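Local coordinates for gamma-glutamyltranspeptidase (Ggt) (Helicobacter pylori 26695, PDB 5BPK), which probably cleaves the gamma-glutamyl bond of glutathione and related compounds and hands the glutamyl group to water or an acceptor, as an Ntn-hydrolase, at residues M41-I46 with N50-G55. Residues are numbered along the deposited sequence; the frame is centred on the assembly and turned at random.
Sequences MDDFSI and NPNLYG. With 4UD ((2S)-amino[(5S)-4,5-dihydro-1,2-oxazol-5-yl]acetic acid), chain O.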
ATOM      1  N   MET B  41      10.464   8.968   3.322  1.00 12.48           N
ATOM      2  CA  MET B  41      11.787   8.763   3.942  1.00 13.83           C
ATOM      3  C   MET B  41      11.703   8.110   5.318  1.00 12.70           C
ATOM      4  O   MET B  41      12.650   7.455   5.728  1.00 14.17           O
ATOM      5  CB  MET B  41      12.597  10.062   4.009  1.00 13.34           C
ATOM      6  CG  MET B  41      12.913  10.659   2.634  1.00 15.03           C
ATOM      7  SD  MET B  41      14.018   9.654   1.596  1.00 14.28           S
ATOM      8  CE  MET B  41      15.604   9.955   2.395  1.00 15.21           C
ATOM      9  N   ASP B  42      10.580   8.266   6.020  1.00 14.33           N
ATOM     10  CA  ASP B  42      10.376   7.591   7.319  1.00 15.44           C
ATOM     11  C   ASP B  42      10.240   6.056   7.217  1.00 14.65           C
ATOM     12  O   ASP B  42      10.215   5.361   8.233  1.00 15.63           O
ATOM     13  CB  ASP B  42       9.151   8.158   8.054  1.00 14.78           C
ATOM     14  CG  ASP B  42       9.076   7.695   9.506  1.00 16.42           C
ATOM     15  OD1 ASP B  42       9.961   8.099  10.299  1.00 17.43           O
ATOM     16  OD2 ASP B  42       8.150   6.915   9.848  1.00 15.85           O
ATOM     17  N   ASP B  43      10.090   5.527   6.009  1.00 13.22           N
ATOM     18  CA  ASP B  43      10.095   4.079   5.833  1.00 11.28           C
ATOM     19  C   ASP B  43      11.503   3.488   5.815  1.00 11.96           C
ATOM     20  O   ASP B  43      11.645   2.273   5.876  1.00 14.52           O
ATOM     21  CB  ASP B  43       9.325   3.670   4.582  1.00 12.31           C
ATOM     22  CG  ASP B  43       7.820   3.622   4.801  1.00 10.32           C
ATOM     23  OD1 ASP B  43       7.339   3.829   5.936  1.00 14.27           O
ATOM     24  OD2 ASP B  43       7.114   3.373   3.809  1.00 12.97           O
ATOM     25  N   PHE B  44      12.530   4.330   5.720  1.00 12.16           N
ATOM     26  CA  PHE B  44      13.911   3.895   6.017  1.00 12.51           C
ATOM     27  C   PHE B  44      14.084   3.718   7.518  1.00 12.87           C
ATOM     28  O   PHE B  44      13.360   4.315   8.321  1.00 13.49           O
ATOM     29  CB  PHE B  44      14.952   4.919   5.560  1.00 13.63           C
ATOM     30  CG  PHE B  44      15.209   4.932   4.074  1.00 12.60           C
ATOM     31  CD1 PHE B  44      15.857   3.868   3.462  1.00 12.20           C
ATOM     32  CD2 PHE B  44      14.830   6.023   3.292  1.00 13.09           C
ATOM     33  CE1 PHE B  44      16.118   3.874   2.102  1.00 13.38           C
ATOM     34  CE2 PHE B  44      15.099   6.043   1.932  1.00 13.07           C
ATOM     35  CZ  PHE B  44      15.736   4.961   1.332  1.00 12.02           C
ATOM     36  N   SER B  45      15.080   2.925   7.894  1.00 13.13           N
ATOM     37  CA  SER B  45      15.610   2.986   9.247  1.00 14.58           C
ATOM     38  C   SER B  45      16.521   4.206   9.296  1.00 14.96           C
ATOM     39  O   SER B  45      17.569   4.233   8.641  1.00 17.46           O
ATOM     40  CB  SER B  45      16.371   1.713   9.611  1.00 14.01           C
ATOM     41  OG  SER B  45      16.910   1.822  10.916  1.00 17.09           O
ATOM     42  N   ILE B  46      16.104   5.227  10.044  1.00 15.13           N
ATOM     43  CA  ILE B  46      16.864   6.476  10.137  1.00 16.52           C
ATOM     44  C   ILE B  46      17.947   6.434  11.230  1.00 17.78           C
ATOM     45  O   ILE B  46      18.820   7.299  11.274  1.00 19.73           O
ATOM     46  CB  ILE B  46      15.928   7.704  10.308  1.00 16.32           C
ATOM     47  CG1 ILE B  46      15.204   7.697  11.661  1.00 17.33           C
ATOM     48  CG2 ILE B  46      14.915   7.755   9.156  1.00 17.06           C
ATOM     49  CD1 ILE B  46      14.327   8.903  11.866  1.00 19.34           C
ATOM     50  N   ASN B  50      15.564   2.269  15.793  1.00 19.33           N
ATOM     51  CA  ASN B  50      14.556   3.319  16.006  1.00 20.82           C
ATOM     52  C   ASN B  50      13.224   2.916  15.361  1.00 18.48           C
ATOM     53  O   ASN B  50      13.204   2.625  14.173  1.00 20.79           O
ATOM     54  CB  ASN B  50      15.035   4.636  15.396  1.00 21.68           C
ATOM     55  CG  ASN B  50      14.002   5.741  15.494  1.00 22.20           C
ATOM     56  OD1 ASN B  50      13.376   6.117  14.492  1.00 23.18           O
ATOM     57  ND2 ASN B  50      13.827   6.281  16.697  1.00 20.55           N
ATOM     58  N   PRO B  51      12.120   2.890  16.142  1.00 19.16           N
ATOM     59  CA  PRO B  51      10.818   2.537  15.569  1.00 17.86           C
ATOM     60  C   PRO B  51      10.242   3.687  14.760  1.00 17.62           C
ATOM     61  O   PRO B  51      10.285   4.832  15.205  1.00 18.63           O
ATOM     62  CB  PRO B  51       9.950   2.274  16.808  1.00 19.35           C
ATOM     63  CG  PRO B  51      10.546   3.138  17.866  1.00 21.97           C
ATOM     64  CD  PRO B  51      12.022   3.174  17.591  1.00 19.68           C
ATOM     65  N   ASN B  52       9.678   3.380  13.593  1.00 16.34           N
ATOM     66  CA  ASN B  52       9.073   4.405  12.736  1.00 16.41           C
ATOM     67  C   ASN B  52       7.582   4.574  13.034  1.00 16.56           C
ATOM     68  O   ASN B  52       7.098   4.098  14.063  1.00 17.20           O
ATOM     69  CB  ASN B  52       9.373   4.124  11.247  1.00 15.54           C
ATOM     70  CG  ASN B  52       8.473   3.048  10.615  1.00 16.35           C
ATOM     71  OD1 ASN B  52       7.761   2.303  11.295  1.00 14.99           O
ATOM     72  ND2 ASN B  52       8.526   2.969   9.287  1.00 13.54           N
ATOM     73  N   LEU B  53       6.868   5.262  12.144  1.00 15.61           N
ATOM     74  CA  LEU B  53       5.436   5.551  12.328  1.00 17.21           C
ATOM     75  C   LEU B  53       4.593   4.298  12.599  1.00 16.62           C
ATOM     76  O   LEU B  53       3.542   4.391  13.231  1.00 18.03           O
ATOM     77  CB  LEU B  53       4.880   6.297  11.108  1.00 17.46           C
ATOM     78  CG  LEU B  53       5.128   7.808  11.016  1.00 20.16           C
ATOM     79  CD1 LEU B  53       4.669   8.337   9.651  1.00 24.44           C
ATOM     80  CD2 LEU B  53       4.428   8.566  12.139  1.00 24.27           C
ATOM     81  N   TYR B  54       5.044   3.140  12.112  1.00 15.36           N
ATOM     82  CA  TYR B  54       4.297   1.883  12.293  1.00 16.77           C
ATOM     83  C   TYR B  54       4.941   0.942  13.318  1.00 15.87           C
ATOM     84  O   TYR B  54       4.537  -0.216  13.446  1.00 17.02           O
ATOM     85  CB  TYR B  54       4.091   1.185  10.937  1.00 15.00           C
ATOM     86  CG  TYR B  54       3.594   2.153   9.892  1.00 16.01           C
ATOM     87  CD1 TYR B  54       2.287   2.609   9.930  1.00 14.53           C
ATOM     88  CD2 TYR B  54       4.442   2.663   8.912  1.00 14.91           C
ATOM     89  CE1 TYR B  54       1.816   3.516   9.004  1.00 15.68           C
ATOM     90  CE2 TYR B  54       3.977   3.577   7.978  1.00 14.45           C
ATOM     91  CZ  TYR B  54       2.659   4.000   8.032  1.00 17.47           C
ATOM     92  OH  TYR B  54       2.183   4.922   7.120  1.00 21.30           O
ATOM     93  N   GLY B  55       5.922   1.450  14.062  1.00 16.33           N
ATOM     94  CA  GLY B  55       6.640   0.638  15.047  1.00 16.08           C
ATOM     95  C   GLY B  55       7.580  -0.388  14.437  1.00 18.58           C
ATOM     96  O   GLY B  55       7.980  -1.353  15.093  1.00 20.78           O
TER
HETATM   97  C3  4UD O 701       0.193   2.980   3.557  1.00 22.64           C
HETATM   98  C4  4UD O 701       2.368   2.631   3.282  1.00 18.07           C
HETATM   99  C5  4UD O 701       1.457   3.725   3.807  1.00 23.69           C
HETATM  100  C6  4UD O 701       3.775   2.588   3.895  1.00 13.57           C
HETATM  101  C8  4UD O 701       4.528   1.498   3.166  1.00 13.00           C
HETATM  102  O9  4UD O 701       5.042   1.705   2.094  1.00 13.76           O
HETATM  103  O10 4UD O 701       4.631   0.261   3.705  1.00 12.30           O
HETATM  104  N7  4UD O 701       4.476   3.860   3.673  1.00 13.67           N
HETATM  105  O2  4UD O 701       1.721   1.403   3.608  1.00 24.83           O
HETATM  106  N1  4UD O 701       0.431   1.714   3.462  1.00 27.05           N
HETATM  107  O   HOH W   1       7.183   1.325   7.166  1.00 14.05           O
HETATM  108  O   HOH W   2      15.133   1.156  12.983  1.00 20.83           O
HETATM  109  O   HOH W   3      13.616   4.607  11.851  1.00 17.86           O
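Asn52 and Asp42 join the two arms of one loop through a pair of hydrogen bonds, beside the ligand pocket, probably the gamma-glutamyl site, of this Ntn-hydrolase. Asn52 opens an Asx turn superposed on a type I beta turn that runs to Gly55. Its ND2 reaches the carbonyl O of Asp42 at 3.1 Å, with that oxygen lying almost in the amide plane. In return, the syn lone pair of Asp42 OD2 receives the backbone N of Leu53 (3.1 Å, 161° at the hydrogen). The same oxygen rests against Leu53 CG and Asn52 CB. With chi1 of 80°, the Asn52 amide is folded back between its own backbone N and carbonyl carbon; OD1 accepts the N-H of Tyr54 from above its carbonyl plane (3.0 Å), closing the Asx turn, while ND2 faces Asp42.

A water that accepts from Asn52 ND2 and donates to Asp43 OD1, 2.8 Å from the water oxygen, links the turn to a residue holding the ligand. OD2 of the same carboxylate accepts from the ligand amine N7 at 2.7 Å, and it forms a salt bridge with Arg103 of the partner chain. Tyr54 presents the edge of its ring, at CE2, to Asp43 OD1; its hydroxyl is bonded to Asn21, another pocket residue.

Farther out, Asp42 OD1 is held by Ser127 of the partner chain, so the carboxylate ties the turn to the neighbouring subunit as well. Beyond it the arms are bridged by water: one molecule joins Ser45 OG to Asn50 O, and another lies between Ile46 N, from which it accepts, and Asn50 OD1, the oxygen that lies 3.7 Å from Ile46 CG1.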